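PDB 6GSZ: alpha-L-rhamnosidase, which probably hydrolyses terminal non-reducing alpha-L-rhamnose residues in alpha-L-rhamnosides and belongs to the six-hairpin glycosidases. Local coordinates for residues 440-445 with 725-730; 477-482 with 771-776; 53-58 with 66-71; 533-538 with 549-554. One frame throughout, in Å; residues are numbered along the deposited sequence.

In the fold
Along the chain, contact 3 comes first and lies apart, in the N-terminal immunoglobulin-like domain at the edge of a five-stranded sheet, its centre about 48 Å from that of contact 1. The other three fall within the helical glycosidase domain. Contact 1 joins helix 437-453 to 727-732, and contact 2 joins 471-484 to 768-775, each across some 280 residues; their segments alternate in sequence, and they touch through H443 and H772. Contact 4 is local, pairing the consecutive helices 530-542 and 545-562, and its Q537 packs against S478 and R479. Contacts 1 and 2 thus bring early and late helices of the glycosidase domain together, while contact 4 joins two successive helices beside contact 2.

Contact 1 of 4, residues 440-445 with 725-730; sequences SKLHEN and PSWLYQ
The indole of W727 is approached obliquely by CD2 of L442, neither squarely over a face nor in line with an edge, while W742 meets the same ring edge-to-face and NE1 is hydrogen-bonded to V764 O. Contact with L442 is made chiefly through the root of the tryptophan: W727 CB lies 3.8 Å from L442 CD2 and 4.0 Å from L442 CD1, so the leucine fork straddles this methylene. The L442 fork gets there because CG stands anti to the backbone N (chi1 178°). L728 crosses L442 at about a right angle, its CD2 4.0 Å from L442 CB. No hydrogen bond links the segments; the join is wholly apolar and buried, and brings together an early and a late helix of the six-hairpin glycosidase domain. S726 serves as N-cap of the short helix, its OG accepting from Y729 N at 3.2 Å. Helix 437-453 thus receives the opening turn of helix 727-732 on its flank: L728 also touches L438 and I439, while K441 and N445 reach across to V731.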
loop_
_atom_site.group_PDB
_atom_site.type_symbol
_atom_site.label_atom_id
_atom_site.label_comp_id
_atom_site.label_asym_id
_atom_site.label_seq_id
_atom_site.Cartn_x
_atom_site.Cartn_y
_atom_site.Cartn_z
ATOM N N SER A 440 -8.816 -20.536 2.367
ATOM C CA SER A 440 -8.307 -19.740 3.509
ATOM C C SER A 440 -6.824 -19.376 3.296
ATOM O O SER A 440 -6.430 -18.230 3.567
ATOM C CB SER A 440 -8.464 -20.441 4.839
ATOM O OG SER A 440 -9.827 -20.681 5.115
ATOM N N LYS A 441 -6.022 -20.335 2.811
ATOM C CA LYS A 441 -4.617 -20.045 2.558
ATOM C C LYS A 441 -4.466 -19.028 1.423
ATOM O O LYS A 441 -3.567 -18.173 1.478
ATOM C CB LYS A 441 -3.855 -21.329 2.226
ATOM C CG LYS A 441 -2.364 -21.134 1.941
ATOM C CD LYS A 441 -1.595 -20.541 3.103
ATOM C CE LYS A 441 -0.102 -20.766 3.019
ATOM N NZ LYS A 441 0.601 -20.169 4.190
ATOM N N LEU A 442 -5.286 -19.138 0.377
ATOM C CA LEU A 442 -5.281 -18.130 -0.702
ATOM C C LEU A 442 -5.412 -16.715 -0.121
ATOM O O LEU A 442 -4.654 -15.818 -0.499
ATOM C CB LEU A 442 -6.392 -18.404 -1.707
ATOM C CG LEU A 442 -6.518 -17.385 -2.838
ATOM C CD1 LEU A 442 -5.223 -17.303 -3.663
ATOM C CD2 LEU A 442 -7.743 -17.718 -3.694
ATOM N N HIS A 443 -6.352 -16.503 0.797
ATOM C CA HIS A 443 -6.524 -15.189 1.390
ATOM C C HIS A 443 -5.254 -14.768 2.161
ATOM O O HIS A 443 -4.837 -13.629 2.076
ATOM C CB HIS A 443 -7.805 -15.088 2.233
ATOM C CG HIS A 443 -8.050 -13.669 2.612
ATOM N ND1 HIS A 443 -7.533 -13.094 3.770
ATOM C CD2 HIS A 443 -8.738 -12.703 1.969
ATOM C CE1 HIS A 443 -7.904 -11.818 3.801
ATOM N NE2 HIS A 443 -8.663 -11.567 2.705
ATOM N N GLU A 444 -4.671 -15.684 2.943
ATOM C CA GLU A 444 -3.429 -15.386 3.650
ATOM C C GLU A 444 -2.339 -14.960 2.644
ATOM O O GLU A 444 -1.564 -14.004 2.897
ATOM C CB GLU A 444 -3.076 -16.586 4.527
ATOM C CG GLU A 444 -1.854 -16.349 5.373
ATOM C CD GLU A 444 -1.597 -17.347 6.502
ATOM O OE1 GLU A 444 -2.396 -18.271 6.693
ATOM O OE2 GLU A 444 -0.583 -17.175 7.186
ATOM N N ASN A 445 -2.292 -15.643 1.503
ATOM C CA ASN A 445 -1.288 -15.347 0.481
ATOM C C ASN A 445 -1.514 -13.963 -0.136
ATOM O O ASN A 445 -0.530 -13.245 -0.411
ATOM C CB ASN A 445 -1.267 -16.389 -0.637
ATOM C CG ASN A 445 -0.764 -17.742 -0.173
ATOM O OD1 ASN A 445 -0.416 -17.939 1.010
ATOM N ND2 ASN A 445 -0.770 -18.692 -1.103
ATOM N N PRO A 725 -4.023 -23.120 -15.378
ATOM C CA PRO A 725 -3.963 -21.909 -14.545
ATOM C C PRO A 725 -5.177 -21.742 -13.618
ATOM O O PRO A 725 -6.338 -21.934 -14.054
ATOM C CB PRO A 725 -3.962 -20.817 -15.632
ATOM C CG PRO A 725 -4.859 -21.332 -16.701
ATOM C CD PRO A 725 -4.581 -22.824 -16.711
ATOM N N SER A 726 -4.931 -21.337 -12.375
ATOM C CA SER A 726 -5.952 -21.113 -11.367
ATOM C C SER A 726 -5.288 -20.467 -10.149
ATOM O O SER A 726 -4.055 -20.404 -10.059
ATOM C CB SER A 726 -6.632 -22.408 -10.945
ATOM O OG SER A 726 -5.696 -23.247 -10.291
ATOM N N TRP A 727 -6.075 -19.981 -9.209
ATOM C CA TRP A 727 -5.517 -19.447 -7.958
ATOM C C TRP A 727 -4.936 -20.539 -7.049
ATOM O O TRP A 727 -3.826 -20.410 -6.536
ATOM C CB TRP A 727 -6.561 -18.647 -7.205
ATOM C CG TRP A 727 -6.986 -17.407 -7.910
ATOM C CD1 TRP A 727 -6.396 -16.185 -7.825
ATOM C CD2 TRP A 727 -8.132 -17.231 -8.759
ATOM N NE1 TRP A 727 -7.044 -15.280 -8.617
ATOM C CE2 TRP A 727 -8.137 -15.887 -9.180
ATOM C CE3 TRP A 727 -9.130 -18.085 -9.227
ATOM C CZ2 TRP A 727 -9.101 -15.376 -10.046
ATOM C CZ3 TRP A 727 -10.081 -17.584 -10.089
ATOM C CH2 TRP A 727 -10.067 -16.247 -10.483
ATOM N N LEU A 728 -5.677 -21.632 -6.850
ATOM C CA LEU A 728 -5.254 -22.629 -5.867
ATOM C C LEU A 728 -4.113 -23.485 -6.396
ATOM O O LEU A 728 -3.445 -24.128 -5.588
ATOM C CB LEU A 728 -6.439 -23.508 -5.438
ATOM C CG LEU A 728 -7.552 -22.776 -4.726
ATOM C CD1 LEU A 728 -8.577 -23.763 -4.171
ATOM C CD2 LEU A 728 -7.048 -21.843 -3.648
ATOM N N TYR A 729 -3.866 -23.472 -7.708
ATOM C CA TYR A 729 -2.635 -24.107 -8.199
ATOM C C TYR A 729 -1.440 -23.508 -7.462
ATOM O O TYR A 729 -0.533 -24.212 -7.057
ATOM C CB TYR A 729 -2.491 -23.915 -9.701
ATOM C CG TYR A 729 -1.124 -24.224 -10.241
ATOM C CD1 TYR A 729 -0.713 -25.529 -10.363
ATOM C CD2 TYR A 729 -0.254 -23.223 -10.628
ATOM C CE1 TYR A 729 0.544 -25.832 -10.858
ATOM C CE2 TYR A 729 1.006 -23.493 -11.127
ATOM C CZ TYR A 729 1.409 -24.815 -11.242
ATOM O OH TYR A 729 2.651 -25.102 -11.733
ATOM N N GLN A 730 -1.436 -22.177 -7.342
ATOM C CA GLN A 730 -0.277 -21.526 -6.721
ATOM C C GLN A 730 -0.169 -21.949 -5.246
ATOM O O GLN A 730 0.930 -22.165 -4.749
ATOM C CB GLN A 730 -0.355 -19.997 -6.878
ATOM C CG GLN A 730 -0.590 -19.559 -8.307
ATOM C CD GLN A 730 -0.480 -18.074 -8.561
ATOM O OE1 GLN A 730 -0.622 -17.265 -7.642
ATOM N NE2 GLN A 730 -0.238 -17.697 -9.818
#

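Contact 2 of 4, residues 477-482 with 771-776; sequences FSRTAN and LHEVIG
T480 and H772 have the nearest CA atoms, 8.1 Å apart, a separation that side chains and one water must span. R479 grips E773 side-on in a two-bond salt bridge: R479 NE donates to E773 OE2 at 2.9 Å, nearly straight at 174°, and R479 NH2 to E773 OE1 at 2.8 Å. Both oxygens are met on their syn sides and lie close to the guanidinium plane, although the two flat groups are turned 28° against each other. The arginine reaches this far by being fully extended, with CG anti to the backbone N (chi1 -176°), and its NH1 is bonded to Y664 OH. The salt bridge joins an early and a late helix of the six-hairpin glycosidase domain, consistent with a barrel built of helical hairpins. Helix 768-775 carries a pi-type turn here, G776 N bonding L771 O. T480 O lies at the edge of the H772 ring, near its plane, 4.0 Å from H772 CE1; T480 CG2 is equally far from that atom. Water 1, in the ring plane, lies 2.8 Å from H772 ND1 and donates to R479 O. H772 NE2 pairs with H443 NE2, and F483 stacks on the imidazole.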
loop_
_atom_site.group_PDB
_atom_site.type_symbol
_atom_site.label_atom_id
_atom_site.label_comp_id
_atom_site.label_asym_id
_atom_site.label_seq_id
_atom_site.Cartn_x
_atom_site.Cartn_y
_atom_site.Cartn_z
ATOM N N PHE A 477 -6.111 -3.908 -8.165
ATOM C CA PHE A 477 -6.053 -4.493 -6.805
ATOM C C PHE A 477 -6.746 -3.623 -5.733
ATOM O O PHE A 477 -7.007 -4.146 -4.653
ATOM C CB PHE A 477 -4.590 -4.757 -6.415
ATOM C CG PHE A 477 -4.438 -5.526 -5.125
ATOM C CD1 PHE A 477 -4.877 -6.844 -5.036
ATOM C CD2 PHE A 477 -3.831 -4.944 -4.017
ATOM C CE1 PHE A 477 -4.782 -7.540 -3.846
ATOM C CE2 PHE A 477 -3.731 -5.645 -2.823
ATOM C CZ PHE A 477 -4.199 -6.945 -2.750
ATOM N N SER A 478 -6.986 -2.321 -5.960
ATOM C CA SER A 478 -7.308 -1.452 -4.798
ATOM C C SER A 478 -8.669 -1.834 -4.136
ATOM O O SER A 478 -8.787 -1.639 -2.922
ATOM C CB SER A 478 -7.225 0.036 -5.135
ATOM O OG SER A 478 -8.433 0.528 -5.644
ATOM N N ARG A 479 -9.643 -2.428 -4.875
ATOM C CA ARG A 479 -10.869 -2.842 -4.247
ATOM C C ARG A 479 -10.595 -3.875 -3.142
ATOM O O ARG A 479 -11.216 -3.855 -2.064
ATOM C CB ARG A 479 -11.810 -3.402 -5.319
ATOM C CG ARG A 479 -13.199 -3.807 -4.860
ATOM C CD ARG A 479 -13.995 -4.139 -6.100
ATOM N NE ARG A 479 -15.329 -4.646 -5.819
ATOM C CZ ARG A 479 -16.241 -4.844 -6.793
ATOM N NH1 ARG A 479 -15.998 -4.482 -8.057
ATOM N NH2 ARG A 479 -17.414 -5.365 -6.484
ATOM N N THR A 480 -9.676 -4.794 -3.414
ATOM C CA THR A 480 -9.210 -5.768 -2.456
ATOM C C THR A 480 -8.392 -5.078 -1.329
ATOM O O THR A 480 -8.604 -5.290 -0.123
ATOM C CB THR A 480 -8.393 -6.871 -3.153
ATOM O OG1 THR A 480 -9.191 -7.500 -4.164
ATOM C CG2 THR A 480 -7.908 -7.899 -2.144
ATOM N N ALA A 481 -7.410 -4.272 -1.742
ATOM C CA ALA A 481 -6.455 -3.699 -0.809
ATOM C C ALA A 481 -7.149 -2.882 0.282
ATOM O O ALA A 481 -6.812 -2.973 1.452
ATOM C CB ALA A 481 -5.523 -2.776 -1.558
ATOM N N ASN A 482 -8.152 -2.059 -0.121
ATOM C CA ASN A 482 -8.770 -1.122 0.752
ATOM C C ASN A 482 -9.690 -1.792 1.799
ATOM O O ASN A 482 -10.108 -1.132 2.768
ATOM C CB ASN A 482 -9.652 -0.139 -0.026
ATOM C CG ASN A 482 -8.939 0.734 -1.027
ATOM O OD1 ASN A 482 -7.682 0.736 -1.078
ATOM N ND2 ASN A 482 -9.672 1.589 -1.741
ATOM N N LEU A 771 -13.869 -12.905 -2.399
ATOM C CA LEU A 771 -13.925 -13.579 -1.097
ATOM C C LEU A 771 -14.624 -12.688 -0.065
ATOM O O LEU A 771 -15.507 -13.118 0.679
ATOM C CB LEU A 771 -12.525 -13.940 -0.611
ATOM C CG LEU A 771 -11.638 -14.743 -1.561
ATOM C CD1 LEU A 771 -10.299 -15.074 -0.909
ATOM C CD2 LEU A 771 -12.223 -15.976 -2.135
ATOM N N HIS A 772 -14.284 -11.411 -0.063
ATOM C CA HIS A 772 -14.812 -10.489 0.931
ATOM C C HIS A 772 -16.307 -10.250 0.690
ATOM O O HIS A 772 -17.090 -10.179 1.674
ATOM C CB HIS A 772 -14.067 -9.138 0.914
ATOM C CG HIS A 772 -12.582 -9.222 1.101
ATOM N ND1 HIS A 772 -11.751 -8.301 0.505
ATOM C CD2 HIS A 772 -11.803 -10.084 1.795
ATOM C CE1 HIS A 772 -10.508 -8.610 0.860
ATOM N NE2 HIS A 772 -10.505 -9.696 1.652
ATOM N N GLU A 773 -16.644 -9.929 -0.570
ATOM C CA GLU A 773 -17.974 -9.363 -0.876
ATOM C C GLU A 773 -19.038 -10.428 -1.164
ATOM O O GLU A 773 -20.219 -10.150 -0.980
ATOM C CB GLU A 773 -17.925 -8.444 -2.096
ATOM C CG GLU A 773 -16.988 -7.252 -1.915
ATOM C CD GLU A 773 -17.022 -6.270 -3.080
ATOM O OE1 GLU A 773 -17.918 -6.391 -3.961
ATOM O OE2 GLU A 773 -16.104 -5.435 -3.151
ATOM N N VAL A 774 -18.640 -11.593 -1.643
ATOM C CA VAL A 774 -19.604 -12.594 -2.075
ATOM C C VAL A 774 -19.596 -13.779 -1.104
ATOM O O VAL A 774 -20.641 -14.143 -0.561
ATOM C CB VAL A 774 -19.378 -13.015 -3.541
ATOM C CG1 VAL A 774 -20.373 -14.068 -3.931
ATOM C CG2 VAL A 774 -19.498 -11.820 -4.479
ATOM N N ILE A 775 -18.436 -14.378 -0.837
ATOM C CA ILE A 775 -18.377 -15.447 0.203
ATOM C C ILE A 775 -18.706 -14.822 1.564
ATOM O O ILE A 775 -19.538 -15.336 2.319
ATOM C CB ILE A 775 -17.026 -16.178 0.246
ATOM C CG1 ILE A 775 -16.648 -16.763 -1.120
ATOM C CG2 ILE A 775 -17.064 -17.255 1.329
ATOM C CD1 ILE A 775 -15.338 -17.519 -1.111
ATOM N N GLY A 776 -18.074 -13.681 1.862
ATOM C CA GLY A 776 -18.290 -12.974 3.123
ATOM C C GLY A 776 -19.497 -12.062 3.102
ATOM O O GLY A 776 -19.939 -11.611 4.159
HETATM O O HOH W 1 -12.685 -6.133 -1.087
#

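Contact 3 of 4, residues 53-58 with 66-71; sequences DVFRSE and PWPSSP. With CA (calcium ion), chain X.
F55 and P68 meet at about a right angle. F55 CG stands anti to the carbonyl carbon (chi1 -61°), which lays the ring against the proline. P68 O lies over one face, offset toward the rim and 3.5 Å from F55 CE1, while P68 CB, on the same side of the plane, sits beyond the root of the ring, 3.7 Å from F55 CG. Further along, S69 CB approaches F55 CE2 obliquely at 3.9 Å. Water 2 lies at the ring edge, in its plane, and donates to D53 OD2 while also bonding S69 OG at 2.6 Å; S69 OG has R47 NH1 as a further partner. The other carboxylate oxygen, D53 OD1, binds a calcium ion at 2.3 Å, which also holds waters 3 and 4. Within the loop, W67 NE1 donates to S70 O at 2.9 Å. Strand 53-58 is an outermost strand of the immunoglobulin-like domain's five-stranded sheet, paired antiparallel with strand 38-46, and the loop leading to strand 78-86 folds back against F55.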
loop_
_atom_site.group_PDB
_atom_site.type_symbol
_atom_site.label_atom_id
_atom_site.label_comp_id
_atom_site.label_asym_id
_atom_site.label_seq_id
_atom_site.Cartn_x
_atom_site.Cartn_y
_atom_site.Cartn_z
ATOM N N ASP A 53 -11.658 24.142 25.709
ATOM C CA ASP A 53 -12.920 24.517 25.068
ATOM C C ASP A 53 -13.662 23.237 24.675
ATOM O O ASP A 53 -13.043 22.306 24.263
ATOM C CB ASP A 53 -12.719 25.355 23.811
ATOM C CG ASP A 53 -12.189 26.745 24.049
ATOM O OD1 ASP A 53 -12.498 27.313 25.116
ATOM O OD2 ASP A 53 -11.469 27.229 23.155
ATOM N N VAL A 54 -15.004 23.240 24.832
ATOM C CA VAL A 54 -15.852 22.147 24.376
ATOM C C VAL A 54 -16.780 22.724 23.306
ATOM O O VAL A 54 -17.476 23.705 23.530
ATOM C CB VAL A 54 -16.624 21.458 25.525
ATOM C CG1 VAL A 54 -17.576 20.389 25.003
ATOM C CG2 VAL A 54 -15.650 20.871 26.557
ATOM N N PHE A 55 -16.780 22.077 22.145
ATOM C CA PHE A 55 -17.584 22.478 21.006
ATOM C C PHE A 55 -18.636 21.396 20.752
ATOM O O PHE A 55 -18.311 20.218 20.514
ATOM C CB PHE A 55 -16.701 22.594 19.765
ATOM C CG PHE A 55 -15.614 23.623 19.933
ATOM C CD1 PHE A 55 -15.864 24.969 19.703
ATOM C CD2 PHE A 55 -14.339 23.249 20.328
ATOM C CE1 PHE A 55 -14.872 25.919 19.872
ATOM C CE2 PHE A 55 -13.344 24.194 20.486
ATOM C CZ PHE A 55 -13.598 25.517 20.237
ATOM N N ARG A 56 -19.903 21.778 20.821
ATOM C CA ARG A 56 -21.022 20.828 20.566
ATOM C C ARG A 56 -21.583 21.069 19.165
ATOM O O ARG A 56 -21.771 22.211 18.737
ATOM C CB ARG A 56 -22.157 21.026 21.578
ATOM C CG ARG A 56 -23.275 19.992 21.437
ATOM C CD ARG A 56 -24.330 19.942 22.531
ATOM N NE ARG A 56 -25.299 18.871 22.269
ATOM C CZ ARG A 56 -25.509 17.806 23.057
ATOM N NH1 ARG A 56 -24.695 17.549 24.073
ATOM N NH2 ARG A 56 -26.558 17.025 22.853
ATOM N N SER A 57 -21.853 19.962 18.474
ATOM C CA SER A 57 -22.505 19.950 17.163
ATOM C C SER A 57 -23.718 19.038 17.229
ATOM O O SER A 57 -23.582 17.906 17.640
ATOM C CB SER A 57 -21.589 19.426 16.096
ATOM O OG SER A 57 -20.509 20.309 15.835
ATOM N N GLU A 58 -24.851 19.540 16.745
ATOM C CA GLU A 58 -26.003 18.705 16.358
ATOM C C GLU A 58 -25.671 18.144 14.984
ATOM O O GLU A 58 -25.553 18.919 14.034
ATOM C CB GLU A 58 -27.265 19.551 16.320
ATOM C CG GLU A 58 -28.525 18.759 16.219
ATOM C CD GLU A 58 -28.932 17.988 17.459
ATOM O OE1 GLU A 58 -28.344 18.224 18.575
ATOM O OE2 GLU A 58 -29.914 17.166 17.297
ATOM N N PRO A 66 -15.555 18.719 10.719
ATOM C CA PRO A 66 -14.630 19.836 10.767
ATOM C C PRO A 66 -13.849 20.012 12.067
ATOM O O PRO A 66 -14.289 19.638 13.143
ATOM C CB PRO A 66 -15.520 21.063 10.542
ATOM C CG PRO A 66 -16.770 20.507 9.897
ATOM C CD PRO A 66 -16.947 19.146 10.552
ATOM N N TRP A 67 -12.600 20.485 11.908
ATOM C CA TRP A 67 -11.872 20.983 13.074
ATOM C C TRP A 67 -12.692 22.104 13.713
ATOM O O TRP A 67 -13.061 23.029 13.008
ATOM C CB TRP A 67 -10.511 21.492 12.610
ATOM C CG TRP A 67 -9.683 22.088 13.709
ATOM C CD1 TRP A 67 -9.378 23.418 13.886
ATOM C CD2 TRP A 67 -9.077 21.377 14.797
ATOM N NE1 TRP A 67 -8.629 23.580 15.025
ATOM C CE2 TRP A 67 -8.418 22.349 15.593
ATOM C CE3 TRP A 67 -9.047 20.035 15.180
ATOM C CZ2 TRP A 67 -7.756 21.994 16.762
ATOM C CZ3 TRP A 67 -8.376 19.694 16.329
ATOM C CH2 TRP A 67 -7.742 20.669 17.110
ATOM N N PRO A 68 -13.008 22.026 15.006
ATOM C CA PRO A 68 -13.933 23.007 15.597
ATOM C C PRO A 68 -13.313 24.262 16.214
ATOM O O PRO A 68 -13.995 25.174 16.604
ATOM C CB PRO A 68 -14.588 22.188 16.725
ATOM C CG PRO A 68 -13.456 21.270 17.178
ATOM C CD PRO A 68 -12.754 20.875 15.888
ATOM N N SER A 69 -11.987 24.288 16.323
ATOM C CA SER A 69 -11.305 25.372 17.057
ATOM C C SER A 69 -10.623 26.309 16.042
ATOM O O SER A 69 -10.815 26.210 14.815
ATOM C CB SER A 69 -10.363 24.747 18.088
ATOM O OG SER A 69 -9.653 25.708 18.867
ATOM N N SER A 70 -9.862 27.285 16.552
ATOM C CA SER A 70 -9.066 28.119 15.673
ATOM C C SER A 70 -7.955 27.256 15.055
ATOM O O SER A 70 -7.581 26.214 15.594
ATOM C CB SER A 70 -8.477 29.290 16.418
ATOM O OG SER A 70 -7.791 28.813 17.545
ATOM N N PRO A 71 -7.449 27.642 13.883
ATOM C CA PRO A 71 -6.358 26.884 13.237
ATOM C C PRO A 71 -5.135 26.690 14.134
ATOM O O PRO A 71 -4.773 27.579 14.907
ATOM C CB PRO A 71 -6.009 27.714 12.002
ATOM C CG PRO A 71 -7.260 28.540 11.738
ATOM C CD PRO A 71 -7.837 28.830 13.106
HETATM CA CA CA X . -12.270 29.276 26.371
HETATM O O HOH W 2 -10.334 25.826 21.378
HETATM O O HOH W 3 -10.190 28.251 26.842
HETATM O O HOH W 4 -12.849 27.496 28.049
#

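Contact 4 of 4, residues 533-538 with 549-554; sequences GVPWQL and EEQYGG
Q551 reaches across to P535 and L538 with its CB and its amide. CB starts against the proline ring, 3.8 Å from P535 CB. With CG anti to the carbonyl carbon (chi1 -68°) and the chain extended beyond it, the amide is carried obliquely across P535. At the tip, OE1 comes close to the proline, 3.3 Å from P535 CB and 3.4 Å from P535 CA, and accepts from water 5 at 2.8 Å. NE2 lies 3.7 Å from the methyl L538 CD2, which is almost as near to OE1, with leucine and glutamine side chains crossing at about a right angle. Water 5 also donates to P535 O, so a single molecule spans glutamine and helix backbone where no direct hydrogen bond joins the segments. Helix 530-542 is kinked at P535, whose nitrogen has no bond to the preceding turn. L495 of helix 488-503 packs against both Q551 and V534, and W536 touches an N-acetylglucosamine of an attached glycan. Two consecutive helices, 530-542 and 545-562, joined by a short turn and running in roughly opposite directions, make the kind of helical hairpin from which six-hairpin glycosidase domains are built.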
loop_
_atom_site.group_PDB
_atom_site.type_symbol
_atom_site.label_atom_id
_atom_site.label_comp_id
_atom_site.label_asym_id
_atom_site.label_seq_id
_atom_site.Cartn_x
_atom_site.Cartn_y
_atom_site.Cartn_z
ATOM N N GLY A 533 -9.832 5.378 -11.763
ATOM C CA GLY A 533 -10.305 4.188 -11.036
ATOM C C GLY A 533 -9.875 4.147 -9.576
ATOM O O GLY A 533 -10.591 3.677 -8.682
ATOM N N VAL A 534 -8.602 4.509 -9.311
ATOM C CA VAL A 534 -8.114 4.436 -7.930
ATOM C C VAL A 534 -8.865 5.481 -7.086
ATOM O O VAL A 534 -9.374 5.133 -6.023
ATOM C CB VAL A 534 -6.585 4.472 -7.802
ATOM C CG1 VAL A 534 -6.150 4.398 -6.353
ATOM C CG2 VAL A 534 -6.007 3.282 -8.551
ATOM N N PRO A 535 -8.994 6.757 -7.508
ATOM C CA PRO A 535 -9.883 7.712 -6.821
ATOM C C PRO A 535 -11.330 7.222 -6.643
ATOM O O PRO A 535 -11.894 7.387 -5.536
ATOM C CB PRO A 535 -9.794 8.976 -7.681
ATOM C CG PRO A 535 -8.384 8.897 -8.234
ATOM C CD PRO A 535 -8.235 7.431 -8.582
ATOM N N TRP A 536 -11.904 6.637 -7.698
ATOM C CA TRP A 536 -13.303 6.201 -7.575
ATOM C C TRP A 536 -13.418 5.165 -6.442
ATOM O O TRP A 536 -14.307 5.236 -5.587
ATOM C CB TRP A 536 -13.775 5.604 -8.900
ATOM C CG TRP A 536 -15.178 5.055 -8.889
ATOM C CD1 TRP A 536 -16.328 5.725 -9.122
ATOM C CD2 TRP A 536 -15.539 3.698 -8.645
ATOM N NE1 TRP A 536 -17.394 4.875 -9.055
ATOM C CE2 TRP A 536 -16.950 3.626 -8.712
ATOM C CE3 TRP A 536 -14.812 2.569 -8.282
ATOM C CZ2 TRP A 536 -17.626 2.432 -8.470
ATOM C CZ3 TRP A 536 -15.474 1.389 -8.035
ATOM C CH2 TRP A 536 -16.865 1.327 -8.136
ATOM N N GLN A 537 -12.527 4.173 -6.448
ATOM C CA GLN A 537 -12.518 3.130 -5.428
ATOM C C GLN A 537 -12.214 3.702 -4.031
ATOM O O GLN A 537 -12.686 3.176 -2.996
ATOM C CB GLN A 537 -11.639 1.952 -5.800
ATOM C CG GLN A 537 -11.650 0.823 -4.784
ATOM C CD GLN A 537 -13.020 0.189 -4.623
ATOM O OE1 GLN A 537 -13.534 -0.372 -5.573
ATOM N NE2 GLN A 537 -13.541 0.221 -3.398
ATOM N N LEU A 538 -11.281 4.666 -3.976
ATOM C CA LEU A 538 -10.924 5.230 -2.710
ATOM C C LEU A 538 -12.167 5.858 -2.059
ATOM O O LEU A 538 -12.320 5.796 -0.838
ATOM C CB LEU A 538 -9.778 6.230 -2.914
ATOM C CG LEU A 538 -8.934 6.530 -1.704
ATOM C CD1 LEU A 538 -8.212 5.285 -1.179
ATOM C CD2 LEU A 538 -7.951 7.625 -2.063
ATOM N N GLU A 549 -12.532 15.453 -4.401
ATOM C CA GLU A 549 -12.363 16.730 -5.095
ATOM C C GLU A 549 -10.887 16.967 -5.479
ATOM O O GLU A 549 -10.647 17.404 -6.609
ATOM C CB GLU A 549 -12.860 17.891 -4.242
ATOM C CG GLU A 549 -12.806 19.231 -4.929
ATOM C CD GLU A 549 -13.825 19.426 -6.029
ATOM O OE1 GLU A 549 -15.000 19.065 -5.804
ATOM O OE2 GLU A 549 -13.437 19.963 -7.102
ATOM N N GLU A 550 -9.922 16.668 -4.590
ATOM C CA GLU A 550 -8.510 16.916 -4.982
ATOM C C GLU A 550 -8.079 15.994 -6.120
ATOM O O GLU A 550 -7.179 16.371 -6.903
ATOM C CB GLU A 550 -7.625 16.879 -3.745
ATOM C CG GLU A 550 -7.124 15.549 -3.303
ATOM C CD GLU A 550 -6.566 15.514 -1.884
ATOM O OE1 GLU A 550 -7.005 16.380 -1.059
ATOM O OE2 GLU A 550 -5.754 14.598 -1.597
ATOM N N GLN A 551 -8.693 14.814 -6.218
ATOM C CA GLN A 551 -8.360 13.814 -7.237
ATOM C C GLN A 551 -9.146 14.017 -8.548
ATOM O O GLN A 551 -8.886 13.338 -9.551
ATOM C CB GLN A 551 -8.516 12.416 -6.650
ATOM C CG GLN A 551 -7.468 12.152 -5.581
ATOM C CD GLN A 551 -7.769 11.011 -4.641
ATOM O OE1 GLN A 551 -8.683 10.216 -4.873
ATOM N NE2 GLN A 551 -6.985 10.896 -3.574
ATOM N N TYR A 552 -10.124 14.925 -8.528
ATOM C CA TYR A 552 -10.977 15.120 -9.661
ATOM C C TYR A 552 -10.250 15.623 -10.898
ATOM O O TYR A 552 -10.483 15.090 -12.010
ATOM C CB TYR A 552 -12.132 16.068 -9.332
ATOM C CG TYR A 552 -13.141 16.190 -10.439
ATOM C CD1 TYR A 552 -14.013 15.154 -10.716
ATOM C CD2 TYR A 552 -13.208 17.315 -11.239
ATOM C CE1 TYR A 552 -14.989 15.266 -11.689
ATOM C CE2 TYR A 552 -14.168 17.436 -12.242
ATOM C CZ TYR A 552 -15.041 16.397 -12.487
ATOM O OH TYR A 552 -16.011 16.507 -13.454
ATOM N N GLY A 553 -9.346 16.593 -10.702
ATOM C CA GLY A 553 -8.703 17.184 -11.879
ATOM C C GLY A 553 -7.885 16.172 -12.671
ATOM O O GLY A 553 -7.919 16.142 -13.907
ATOM N N GLY A 554 -7.229 15.254 -11.966
ATOM C CA GLY A 554 -6.492 14.198 -12.654
ATOM C C GLY A 554 -7.393 13.325 -13.510
ATOM O O GLY A 554 -7.090 12.979 -14.665
HETATM O O HOH W 5 -11.270 9.710 -4.059
#